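Local coordinates for protein lysine cyclodeaminase (Streptomyces pristinaespiralis, PDB 5YU3) that catalyses the NAD-dependent cyclisation of L-lysine with loss of ammonia, and also recognises L-ornithine and L-2,4-diaminobutyric acid, at residues E2-G7 with E317-R322; E22-I27 with Q153-S158; P66-E69 with H73-L76; V115-L120 with A309-V314. One frame throughout, in Å; residues are numbered along the deposited sequence.

Contact 1 of 4, residues E2-G7 with E317-R322; sequences ETWVLG and EAAAER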
loop_
_atom_site.group_PDB
_atom_site.type_symbol
_atom_site.label_atom_id
_atom_site.label_comp_id
_atom_site.label_asym_id
_atom_site.label_seq_id
_atom_site.Cartn_x
_atom_site.Cartn_y
_atom_site.Cartn_z
ATOM N N GLU A 2 -15.065 12.068 -8.085
ATOM C CA GLU A 2 -13.788 12.665 -7.739
ATOM C C GLU A 2 -13.400 12.229 -6.338
ATOM O O GLU A 2 -14.257 11.874 -5.519
ATOM C CB GLU A 2 -13.832 14.191 -7.825
ATOM C CG GLU A 2 -14.089 14.732 -9.225
ATOM C CD GLU A 2 -14.275 16.234 -9.225
ATOM O OE1 GLU A 2 -15.157 16.712 -8.487
ATOM O OE2 GLU A 2 -13.532 16.935 -9.947
ATOM N N THR A 3 -12.099 12.251 -6.074
ATOM C CA THR A 3 -11.592 11.884 -4.764
ATOM C C THR A 3 -11.818 13.027 -3.787
ATOM O O THR A 3 -11.530 14.188 -4.099
ATOM C CB THR A 3 -10.105 11.543 -4.850
ATOM O OG1 THR A 3 -9.922 10.406 -5.699
ATOM C CG2 THR A 3 -9.547 11.210 -3.476
ATOM N N TRP A 4 -12.328 12.699 -2.605
ATOM C CA TRP A 4 -12.471 13.673 -1.529
ATOM C C TRP A 4 -11.130 13.779 -0.815
ATOM O O TRP A 4 -10.685 12.817 -0.182
ATOM C CB TRP A 4 -13.574 13.216 -0.584
ATOM C CG TRP A 4 -13.940 14.153 0.528
ATOM C CD1 TRP A 4 -13.679 15.491 0.613
ATOM C CD2 TRP A 4 -14.653 13.800 1.716
ATOM N NE1 TRP A 4 -14.194 15.994 1.794
ATOM C CE2 TRP A 4 -14.785 14.972 2.490
ATOM C CE3 TRP A 4 -15.177 12.599 2.211
ATOM C CZ2 TRP A 4 -15.435 14.982 3.720
ATOM C CZ3 TRP A 4 -15.818 12.609 3.442
ATOM C CH2 TRP A 4 -15.944 13.797 4.180
ATOM N N VAL A 5 -10.461 14.922 -0.939
ATOM C CA VAL A 5 -9.163 15.139 -0.305
ATOM C C VAL A 5 -9.372 16.064 0.882
ATOM O O VAL A 5 -9.887 17.177 0.725
ATOM C CB VAL A 5 -8.128 15.728 -1.274
ATOM C CG1 VAL A 5 -6.826 16.007 -0.545
ATOM C CG2 VAL A 5 -7.877 14.773 -2.436
ATOM N N LEU A 6 -8.960 15.616 2.062
ATOM C CA LEU A 6 -8.890 16.482 3.234
ATOM C C LEU A 6 -7.473 17.037 3.326
ATOM O O LEU A 6 -6.540 16.308 3.661
ATOM C CB LEU A 6 -9.262 15.710 4.496
ATOM C CG LEU A 6 -10.683 15.163 4.598
ATOM C CD1 LEU A 6 -10.914 14.606 5.995
ATOM C CD2 LEU A 6 -11.706 16.248 4.267
ATOM N N GLY A 7 -7.302 18.323 3.024
ATOM C CA GLY A 7 -6.001 18.931 3.211
ATOM C C GLY A 7 -5.623 19.008 4.680
ATOM O O GLY A 7 -6.461 18.860 5.575
ATOM N N GLU A 317 -16.705 11.781 9.251
ATOM C CA GLU A 317 -18.008 12.196 9.760
ATOM C C GLU A 317 -18.014 13.684 10.088
ATOM O O GLU A 317 -18.940 14.414 9.707
ATOM C CB GLU A 317 -18.381 11.371 10.993
ATOM C CG GLU A 317 -18.783 9.937 10.672
ATOM C CD GLU A 317 -19.009 9.103 11.918
ATOM O OE1 GLU A 317 -18.952 9.670 13.023
ATOM O OE2 GLU A 317 -19.228 7.880 11.785
ATOM N N ALA A 318 -16.984 14.151 10.798
ATOM C CA ALA A 318 -16.903 15.570 11.139
ATOM C C ALA A 318 -16.703 16.426 9.895
ATOM O O ALA A 318 -17.303 17.500 9.772
ATOM C CB ALA A 318 -15.778 15.809 12.149
ATOM N N ALA A 319 -15.859 15.968 8.960
ATOM C CA ALA A 319 -15.616 16.735 7.741
ATOM C C ALA A 319 -16.858 16.790 6.856
ATOM O O ALA A 319 -17.145 17.829 6.248
ATOM C CB ALA A 319 -14.437 16.136 6.972
ATOM N N ALA A 320 -17.602 15.683 6.763
ATOM C CA ALA A 320 -18.815 15.678 5.950
ATOM C C ALA A 320 -19.867 16.617 6.527
ATOM O O ALA A 320 -20.535 17.347 5.785
ATOM C CB ALA A 320 -19.372 14.258 5.844
ATOM N N GLU A 321 -20.032 16.585 7.852
ATOM C CA GLU A 321 -20.943 17.484 8.554
ATOM C C GLU A 321 -20.663 18.944 8.218
ATOM O O GLU A 321 -21.591 19.755 8.088
ATOM C CB GLU A 321 -20.778 17.244 10.053
ATOM C CG GLU A 321 -21.922 17.614 10.949
ATOM C CD GLU A 321 -21.491 17.550 12.402
ATOM O OE1 GLU A 321 -20.790 16.575 12.766
ATOM O OE2 GLU A 321 -21.818 18.484 13.167
ATOM N N ARG A 322 -19.387 19.298 8.093
ATOM C CA ARG A 322 -18.952 20.675 7.899
ATOM C C ARG A 322 -18.604 20.990 6.455
ATOM O O ARG A 322 -18.117 22.091 6.174
ATOM C CB ARG A 322 -17.749 20.964 8.794
ATOM C CG ARG A 322 -18.087 20.841 10.265
ATOM C CD ARG A 322 -16.846 20.830 11.154
ATOM N NE ARG A 322 -17.234 21.192 12.517
ATOM C CZ ARG A 322 -17.715 20.333 13.400
ATOM N NH1 ARG A 322 -17.846 19.044 13.077
ATOM N NH2 ARG A 322 -18.062 20.758 14.609
#

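Contact 2 of 4, residues E22-I27 with Q153-S158; sequences ELMRRI and QLHALS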
loop_
_atom_site.group_PDB
_atom_site.type_symbol
_atom_site.label_atom_id
_atom_site.label_comp_id
_atom_site.label_asym_id
_atom_site.label_seq_id
_atom_site.Cartn_x
_atom_site.Cartn_y
_atom_site.Cartn_z
ATOM N N GLU A 22 -12.563 16.323 23.047
ATOM C CA GLU A 22 -13.728 15.646 22.503
ATOM C C GLU A 22 -13.350 14.742 21.335
ATOM O O GLU A 22 -13.885 13.631 21.203
ATOM C CB GLU A 22 -14.776 16.670 22.075
ATOM C CG GLU A 22 -15.846 16.059 21.192
ATOM C CD GLU A 22 -16.801 15.165 21.950
ATOM O OE1 GLU A 22 -16.734 15.141 23.202
ATOM O OE2 GLU A 22 -17.628 14.488 21.293
ATOM N N LEU A 23 -12.422 15.187 20.483
ATOM C CA LEU A 23 -12.027 14.353 19.350
ATOM C C LEU A 23 -11.313 13.090 19.827
ATOM O O LEU A 23 -11.541 12.002 19.288
ATOM C CB LEU A 23 -11.139 15.144 18.392
ATOM C CG LEU A 23 -10.724 14.412 17.112
ATOM C CD1 LEU A 23 -11.931 14.099 16.220
ATOM C CD2 LEU A 23 -9.679 15.233 16.366
ATOM N N MET A 24 -10.466 13.216 20.846
ATOM C CA MET A 24 -9.821 12.034 21.411
ATOM C C MET A 24 -10.852 11.100 22.041
ATOM O O MET A 24 -10.787 9.883 21.852
ATOM C CB MET A 24 -8.752 12.447 22.425
ATOM C CG MET A 24 -8.036 11.262 23.111
ATOM S SD MET A 24 -7.103 10.208 21.961
ATOM C CE MET A 24 -5.520 11.017 21.921
ATOM N N ARG A 25 -11.837 11.656 22.759
ATOM C CA ARG A 25 -12.875 10.824 23.361
ATOM C C ARG A 25 -13.689 10.089 22.302
ATOM O O ARG A 25 -14.037 8.914 22.490
ATOM C CB ARG A 25 -13.799 11.666 24.241
ATOM C CG ARG A 25 -13.188 11.996 25.611
ATOM C CD ARG A 25 -14.233 12.472 26.615
ATOM N NE ARG A 25 -13.640 12.760 27.921
ATOM C CZ ARG A 25 -13.212 13.965 28.287
ATOM N NH1 ARG A 25 -13.324 14.990 27.442
ATOM N NH2 ARG A 25 -12.680 14.149 29.493
ATOM N N ARG A 26 -14.005 10.760 21.184
ATOM C CA ARG A 26 -14.722 10.081 20.107
ATOM C C ARG A 26 -13.934 8.884 19.599
ATOM O O ARG A 26 -14.507 7.816 19.360
ATOM C CB ARG A 26 -15.007 11.033 18.943
ATOM C CG ARG A 26 -16.034 12.104 19.249
ATOM C CD ARG A 26 -16.395 12.914 17.991
ATOM N NE ARG A 26 -17.131 14.126 18.340
ATOM C CZ ARG A 26 -17.506 15.053 17.465
ATOM N NH1 ARG A 26 -17.206 14.917 16.174
ATOM N NH2 ARG A 26 -18.176 16.123 17.884
ATOM N N ILE A 27 -12.620 9.044 19.430
ATOM C CA ILE A 27 -11.811 7.950 18.898
ATOM C C ILE A 27 -11.657 6.839 19.934
ATOM O O ILE A 27 -11.703 5.650 19.592
ATOM C CB ILE A 27 -10.454 8.482 18.397
ATOM C CG1 ILE A 27 -10.696 9.393 17.179
ATOM C CG2 ILE A 27 -9.517 7.331 17.997
ATOM C CD1 ILE A 27 -9.496 10.220 16.758
ATOM N N GLN A 153 -0.151 9.886 24.247
ATOM C CA GLN A 153 -0.237 8.934 25.351
ATOM C C GLN A 153 -0.690 9.644 26.619
ATOM O O GLN A 153 -1.653 9.222 27.271
ATOM C CB GLN A 153 1.116 8.244 25.583
ATOM C CG GLN A 153 1.574 7.311 24.449
ATOM C CD GLN A 153 0.685 6.095 24.311
ATOM O OE1 GLN A 153 0.473 5.353 25.277
ATOM N NE2 GLN A 153 0.136 5.890 23.108
ATOM N N LEU A 154 -0.006 10.734 26.975
ATOM C CA LEU A 154 -0.393 11.501 28.158
ATOM C C LEU A 154 -1.810 12.051 28.010
ATOM O O LEU A 154 -2.628 11.938 28.930
ATOM C CB LEU A 154 0.607 12.633 28.398
ATOM C CG LEU A 154 0.117 13.680 29.410
ATOM C CD1 LEU A 154 -0.162 13.029 30.756
ATOM C CD2 LEU A 154 1.130 14.775 29.568
ATOM N N HIS A 155 -2.141 12.594 26.839
ATOM C CA HIS A 155 -3.454 13.204 26.673
ATOM C C HIS A 155 -4.563 12.168 26.820
ATOM O O HIS A 155 -5.482 12.339 27.629
ATOM C CB HIS A 155 -3.541 13.913 25.319
ATOM C CG HIS A 155 -4.872 14.549 25.075
ATOM N ND1 HIS A 155 -5.444 14.640 23.823
ATOM C CD2 HIS A 155 -5.748 15.122 25.936
ATOM C CE1 HIS A 155 -6.614 15.250 23.925
ATOM N NE2 HIS A 155 -6.824 15.549 25.196
ATOM N N ALA A 156 -4.484 11.068 26.057
ATOM C CA ALA A 156 -5.526 10.043 26.131
ATOM C C ALA A 156 -5.652 9.466 27.540
ATOM O O ALA A 156 -6.761 9.291 28.054
ATOM C CB ALA A 156 -5.238 8.921 25.131
ATOM N N LEU A 157 -4.525 9.125 28.168
ATOM C CA LEU A 157 -4.608 8.514 29.491
ATOM C C LEU A 157 -5.190 9.480 30.513
ATOM O O LEU A 157 -5.928 9.056 31.412
ATOM C CB LEU A 157 -3.230 8.015 29.936
ATOM C CG LEU A 157 -2.749 6.843 29.073
ATOM C CD1 LEU A 157 -1.277 6.540 29.338
ATOM C CD2 LEU A 157 -3.623 5.615 29.293
ATOM N N SER A 158 -4.900 10.779 30.372
ATOM C CA SER A 158 -5.464 11.768 31.287
ATOM C C SER A 158 -6.979 11.879 31.161
ATOM O O SER A 158 -7.624 12.378 32.090
ATOM C CB SER A 158 -4.810 13.142 31.070
ATOM O OG SER A 158 -5.369 13.815 29.939
#

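Contact 3 of 4, residues P66-E69 with H73-L76; sequences PHRE and HITL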
loop_
_atom_site.group_PDB
_atom_site.type_symbol
_atom_site.label_atom_id
_atom_site.label_comp_id
_atom_site.label_asym_id
_atom_site.label_seq_id
_atom_site.Cartn_x
_atom_site.Cartn_y
_atom_site.Cartn_z
ATOM N N PRO A 66 -3.319 -2.294 5.132
ATOM C CA PRO A 66 -4.684 -2.372 4.609
ATOM C C PRO A 66 -5.691 -2.943 5.594
ATOM O O PRO A 66 -5.378 -3.785 6.440
ATOM C CB PRO A 66 -4.524 -3.309 3.404
ATOM C CG PRO A 66 -3.301 -4.231 3.896
ATOM C CD PRO A 66 -2.507 -3.457 4.591
ATOM N N HIS A 67 -6.929 -2.464 5.474
ATOM C CA HIS A 67 -8.055 -3.073 6.169
ATOM C C HIS A 67 -9.299 -2.997 5.297
ATOM O O HIS A 67 -9.675 -1.913 4.839
ATOM C CB HIS A 67 -8.352 -2.409 7.517
ATOM C CG HIS A 67 -9.481 -3.067 8.249
ATOM N ND1 HIS A 67 -9.294 -4.161 9.064
ATOM C CD2 HIS A 67 -10.813 -2.820 8.249
ATOM C CE1 HIS A 67 -10.457 -4.551 9.549
ATOM N NE2 HIS A 67 -11.398 -3.758 9.065
ATOM N N ARG A 68 -9.964 -4.132 5.112
ATOM C CA ARG A 68 -11.119 -4.212 4.230
ATOM C C ARG A 68 -12.392 -4.404 5.042
ATOM O O ARG A 68 -12.446 -5.255 5.940
ATOM C CB ARG A 68 -10.958 -5.352 3.218
ATOM C CG ARG A 68 -12.202 -5.556 2.338
ATOM C CD ARG A 68 -11.908 -6.415 1.103
ATOM N NE ARG A 68 -13.124 -6.615 0.315
ATOM C CZ ARG A 68 -13.842 -7.736 0.311
ATOM N NH1 ARG A 68 -13.464 -8.784 1.042
ATOM N NH2 ARG A 68 -14.947 -7.810 -0.423
ATOM N N GLU A 69 -13.408 -3.606 4.726
ATOM C CA GLU A 69 -14.767 -3.828 5.202
ATOM C C GLU A 69 -15.584 -4.356 4.028
ATOM O O GLU A 69 -15.995 -3.572 3.159
ATOM C CB GLU A 69 -15.364 -2.532 5.760
ATOM C CG GLU A 69 -14.807 -2.197 7.155
ATOM C CD GLU A 69 -15.198 -3.242 8.190
ATOM O OE1 GLU A 69 -16.397 -3.603 8.215
ATOM O OE2 GLU A 69 -14.326 -3.715 8.966
ATOM N N HIS A 73 -15.759 -0.622 1.874
ATOM C CA HIS A 73 -14.578 0.115 1.452
ATOM C C HIS A 73 -13.330 -0.581 1.967
ATOM O O HIS A 73 -13.388 -1.476 2.816
ATOM C CB HIS A 73 -14.627 1.564 1.949
ATOM C CG HIS A 73 -14.883 1.681 3.416
ATOM N ND1 HIS A 73 -16.059 2.182 3.929
ATOM C CD2 HIS A 73 -14.121 1.343 4.482
ATOM C CE1 HIS A 73 -16.008 2.158 5.248
ATOM N NE2 HIS A 73 -14.845 1.647 5.609
ATOM N N ILE A 74 -12.195 -0.151 1.427
ATOM C CA ILE A 74 -10.879 -0.603 1.856
ATOM C C ILE A 74 -10.111 0.616 2.335
ATOM O O ILE A 74 -10.093 1.649 1.656
ATOM C CB ILE A 74 -10.112 -1.312 0.721
ATOM C CG1 ILE A 74 -10.905 -2.514 0.196
ATOM C CG2 ILE A 74 -8.713 -1.725 1.210
ATOM C CD1 ILE A 74 -10.291 -3.166 -1.023
ATOM N N THR A 75 -9.498 0.509 3.508
ATOM C CA THR A 75 -8.629 1.557 4.023
ATOM C C THR A 75 -7.186 1.137 3.818
ATOM O O THR A 75 -6.841 -0.024 4.040
ATOM C CB THR A 75 -8.892 1.802 5.517
ATOM O OG1 THR A 75 -10.240 2.247 5.686
ATOM C CG2 THR A 75 -7.934 2.855 6.073
ATOM N N LEU A 76 -6.340 2.068 3.382
ATOM C CA LEU A 76 -4.903 1.814 3.333
ATOM C C LEU A 76 -4.166 2.964 3.998
ATOM O O LEU A 76 -4.259 4.108 3.542
ATOM C CB LEU A 76 -4.406 1.632 1.891
ATOM C CG LEU A 76 -2.939 1.170 1.775
ATOM C CD1 LEU A 76 -2.780 -0.314 2.115
ATOM C CD2 LEU A 76 -2.352 1.458 0.401
HETATM O O HOH W 1 -11.785 -0.004 5.800
#

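Contact 4 of 4, residues V115-L120 with A309-V314; sequences VLLTAL and ALAMEV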
loop_
_atom_site.group_PDB
_atom_site.type_symbol
_atom_site.label_atom_id
_atom_site.label_comp_id
_atom_site.label_asym_id
_atom_site.label_seq_id
_atom_site.Cartn_x
_atom_site.Cartn_y
_atom_site.Cartn_z
ATOM N N VAL A 115 -0.636 11.785 10.009
ATOM C CA VAL A 115 0.222 12.133 11.150
ATOM C C VAL A 115 -0.610 12.328 12.417
ATOM O O VAL A 115 -0.379 11.668 13.443
ATOM C CB VAL A 115 1.061 13.387 10.843
ATOM C CG1 VAL A 115 1.832 13.826 12.096
ATOM C CG2 VAL A 115 2.027 13.129 9.698
ATOM N N LEU A 116 -1.570 13.264 12.380
ATOM C CA LEU A 116 -2.411 13.498 13.555
ATOM C C LEU A 116 -3.245 12.265 13.889
ATOM O O LEU A 116 -3.307 11.842 15.047
ATOM C CB LEU A 116 -3.317 14.715 13.337
ATOM C CG LEU A 116 -4.294 15.022 14.479
ATOM C CD1 LEU A 116 -3.545 15.287 15.777
ATOM C CD2 LEU A 116 -5.212 16.211 14.111
ATOM N N LEU A 117 -3.912 11.692 12.882
ATOM C CA LEU A 117 -4.735 10.501 13.079
ATOM C C LEU A 117 -3.955 9.373 13.762
ATOM O O LEU A 117 -4.488 8.701 14.653
ATOM C CB LEU A 117 -5.292 10.040 11.722
ATOM C CG LEU A 117 -6.159 8.787 11.599
ATOM C CD1 LEU A 117 -7.082 8.902 10.385
ATOM C CD2 LEU A 117 -5.312 7.517 11.467
ATOM N N THR A 118 -2.715 9.131 13.334
ATOM C CA THR A 118 -1.925 8.052 13.938
ATOM C C THR A 118 -1.685 8.338 15.418
ATOM O O THR A 118 -1.876 7.466 16.277
ATOM C CB THR A 118 -0.585 7.870 13.205
ATOM O OG1 THR A 118 -0.819 7.391 11.869
ATOM C CG2 THR A 118 0.314 6.844 13.936
ATOM N N ALA A 119 -1.302 9.576 15.734
ATOM C CA ALA A 119 -1.056 9.939 17.129
ATOM C C ALA A 119 -2.325 9.800 17.958
ATOM O O ALA A 119 -2.280 9.329 19.099
ATOM C CB ALA A 119 -0.500 11.366 17.210
ATOM N N LEU A 120 -3.476 10.195 17.394
ATOM C CA LEU A 120 -4.736 10.103 18.119
ATOM C C LEU A 120 -5.107 8.654 18.413
ATOM O O LEU A 120 -5.442 8.315 19.555
ATOM C CB LEU A 120 -5.858 10.780 17.323
ATOM C CG LEU A 120 -5.702 12.298 17.196
ATOM C CD1 LEU A 120 -6.816 12.885 16.312
ATOM C CD2 LEU A 120 -5.696 12.972 18.562
ATOM N N ALA A 309 -8.707 2.915 10.116
ATOM C CA ALA A 309 -10.002 3.023 9.451
ATOM C C ALA A 309 -11.048 3.629 10.379
ATOM O O ALA A 309 -11.886 4.432 9.946
ATOM C CB ALA A 309 -10.461 1.646 8.959
ATOM N N LEU A 310 -11.016 3.256 11.660
ATOM C CA LEU A 310 -11.997 3.780 12.605
ATOM C C LEU A 310 -11.757 5.255 12.887
ATOM O O LEU A 310 -12.708 6.048 12.922
ATOM C CB LEU A 310 -11.953 2.989 13.912
ATOM C CG LEU A 310 -12.561 1.594 13.890
ATOM C CD1 LEU A 310 -12.386 0.976 15.263
ATOM C CD2 LEU A 310 -14.035 1.658 13.505
ATOM N N ALA A 311 -10.499 5.643 13.103
ATOM C CA ALA A 311 -10.212 7.059 13.318
ATOM C C ALA A 311 -10.514 7.877 12.068
ATOM O O ALA A 311 -10.995 9.015 12.163
ATOM C CB ALA A 311 -8.762 7.250 13.743
ATOM N N MET A 312 -10.231 7.322 10.886
ATOM C CA MET A 312 -10.585 8.033 9.658
ATOM C C MET A 312 -12.087 8.258 9.578
ATOM O O MET A 312 -12.541 9.351 9.206
ATOM C CB MET A 312 -10.090 7.265 8.426
ATOM C CG MET A 312 -10.449 7.948 7.097
ATOM S SD MET A 312 -9.320 7.446 5.775
ATOM C CE MET A 312 -9.821 8.513 4.411
ATOM N N GLU A 313 -12.877 7.253 9.959
ATOM C CA GLU A 313 -14.328 7.423 9.941
ATOM C C GLU A 313 -14.751 8.586 10.829
ATOM O O GLU A 313 -15.663 9.343 10.482
ATOM C CB GLU A 313 -15.015 6.136 10.387
ATOM C CG GLU A 313 -16.519 6.115 10.170
ATOM C CD GLU A 313 -16.905 6.064 8.697
ATOM O OE1 GLU A 313 -16.059 5.665 7.865
ATOM O OE2 GLU A 313 -18.063 6.419 8.378
ATOM N N VAL A 314 -14.097 8.747 11.983
ATOM C CA VAL A 314 -14.437 9.858 12.867
ATOM C C VAL A 314 -14.140 11.191 12.187
ATOM O O VAL A 314 -14.942 12.134 12.256
ATOM C CB VAL A 314 -13.687 9.729 14.205
ATOM C CG1 VAL A 314 -13.865 11.008 15.022
ATOM C CG2 VAL A 314 -14.200 8.514 14.969
#

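Contact 1 of 4, residues E2-G7 with E317-R322
The indole of Trp4 reaches across to helix residues 317-321 and meets Ala319 and Ala320 with the far end of its six-membered ring. The methyl of Ala319 stands oblique to the indole, its CB 3.6 Å from Trp4 CZ2, while CH2 of Trp4 comes within 3.6 Å of the backbone N of Ala320, an atom at the ring edge and near its plane. The CB of Ala320 adds a further touch, 3.8 Å from Trp4 CH2. With CG anti to the backbone N (chi1 -175°), the indole spans from strand 3-6 to the helix across a wide gap: the segment axes pass 11.0 Å apart, at 101°. Leu6, two residues on and on the same side of the strand, closes the next part of the gap, its CD2 standing 3.8 Å from the CB of Ala319, so that this one methyl is shared by indole and leucine. The polar corner of the indole is served elsewhere: Trp4 NE1 donates to the carbonyl O of Leu324, just past the helix, and Leu316 of the same helix packs against both Trp4 and Leu6. Strand 3-6 pairs with strands 108-113 and 326-328 in the mixed sheet. Carbon meets carbon except where the ring edge faces the Ala320 amide, so close fit rather than polar bonding joins these segments, while the NE1 bond probably helps fix the indole's rotation.

Contact 2 of 4, residues E22-I27 with Q153-S158
The imidazole of His155 is approached obliquely by Met24, whose CB lies 3.8 Å from His155 CE1, and further partners come from outside the two segments. Phe185 meets it edge-to-face, and Tyr341 of the second subunit comes in with its ring plane at about 75°. Both ring nitrogens are engaged: ND1 with the hydroxyl of that Tyr341, NE2 with Asp21 OD1, which should fix the ring's rotation. On helix 20-39 the guanidinium of Arg26 takes OE2 of Glu22 in its plane, NE to OE2 being 3.0 Å.

The Met24 and His155 side chains run alongside each other, pointing opposite ways. The methionine leaves its helix with CG anti to the backbone N (chi1 178°), then bends twice, which lays its CE 3.8 Å from the CB of Ala156. That small residue lets the backbones come close, Met24 CA to Ala156 CA being 6.7 Å. With an alanine in place of Met24 the sulfur and its methyl are gone, which would probably open a gap over the Ala156 methyl. Helix 148-160 follows strand 140-144 and a GxGxxA-type turn, consistent with the first strand-turn-helix of a Rossmann-type NAD-binding fold, here packed against the N-terminal helix 20-39.

Contact 3 of 4, residues P66-E69 with H73-L76
His67 and Thr75 grip each other with two backbone hydrogen bonds, His67 N to Thr75 O and Thr75 N to His67 O, both 2.8 Å. The next pair joins Glu69 and His73: Glu69 N to His73 O is 2.9 Å, whereas the return bond, His73 N to Glu69 O, is longer and more bent (137° at the hydrogen). A water fastened to His67 O also hydrogen-bonds to Thr75 OG1, giving that carbonyl a second donor. His67 NE2 donates at 2.9 Å to Glu69 OE2, which accepts with its anti lone pair and lies close to the imidazole plane, while Ser46 OG holds ND1 and Arg43 forms a salt bridge with Glu69 OE1. The hydrogen-bonded pairs alternate with the non-hydrogen-bonded pairs Pro66-Leu76 and Arg68-Ile74 in an antiparallel beta hairpin, strands 60-69 and 73-81 of the mixed sheet. A leucine in place of Glu69 would probably strand His67 NE2 and Arg43 without their acceptor and let the imidazole turn. Nearer the backbone, His73, its CG between backbone N and carbonyl carbon (chi1 52°), sets one ring face under Glu69 CB. On the opposite sheet face Pro66 CB packs on Leu76 CD1 at 3.7 Å, and the extended Arg68 crosses Ile74, CG to CG1 3.9 Å, before its NE forms a salt bridge with Asp103. Trp64 and Trp62 of the second subunit pack against Pro66 and Ile74.

Contact 4 of 4, residues V115-L120 with A309-V314
Two helices run by each other at close quarters, Leu117 CA standing 6.5 Å from Ala311 CA where helix 115-133 meets helix 305-321. The CG of Leu117 rests 3.7 Å from the CB of Ala311, and one of its two methyls pushes past that residue to the main chain beyond, CD1 of Leu117 reaching the N of Met312 at 3.6 Å. The same CD1 touches the Met312 CB, 3.9 Å away, while CD2 stays beside the Ala311 methyl. CG anti to the backbone N (chi1 178°) carries the isobutyl group out to the facing helix. Ala311, having no more than a methyl, leaves the helices free to come this near, and the side chains that meet are all apolar. Met312 continues differently: only the root of its side chain meets Leu117, and the extended remainder heads for the sheet, where it packs on Val98, Arg100, Ala110 and Met112. One residue on from Leu117, Thr118 faces away from helix 305-321 and touches both the bound proline and NAD. The pair of helices thus lies between strands 94-102 and 108-113, met by Met312, and helix 20-39, met by Leu120 through Leu23 and Ile27.

Contacts 2, 3 and 4 are buried, whereas contact 1 is only partly so and lies farthest from the chain's centre. Helix 305-321 serves contacts 1 and 4, alanine helping each time to receive a larger side chain. Contact 2 is joined to contact 4 directly, with Leu23, Met24 and Ile27 packing on Leu120, and contact 3 reaches the same group where Thr75 OG1 touches the CB of Ala309. Contacts 1, 2 and 4 have no hydrogen bond between their segments; Trp4 and His155 find ring-nitrogen partners outside, whereas the hairpin of contact 3 relies on backbone hydrogen bonds. Contact 4 alone includes a residue of the proline and NAD pockets, and all four touch the second subunit.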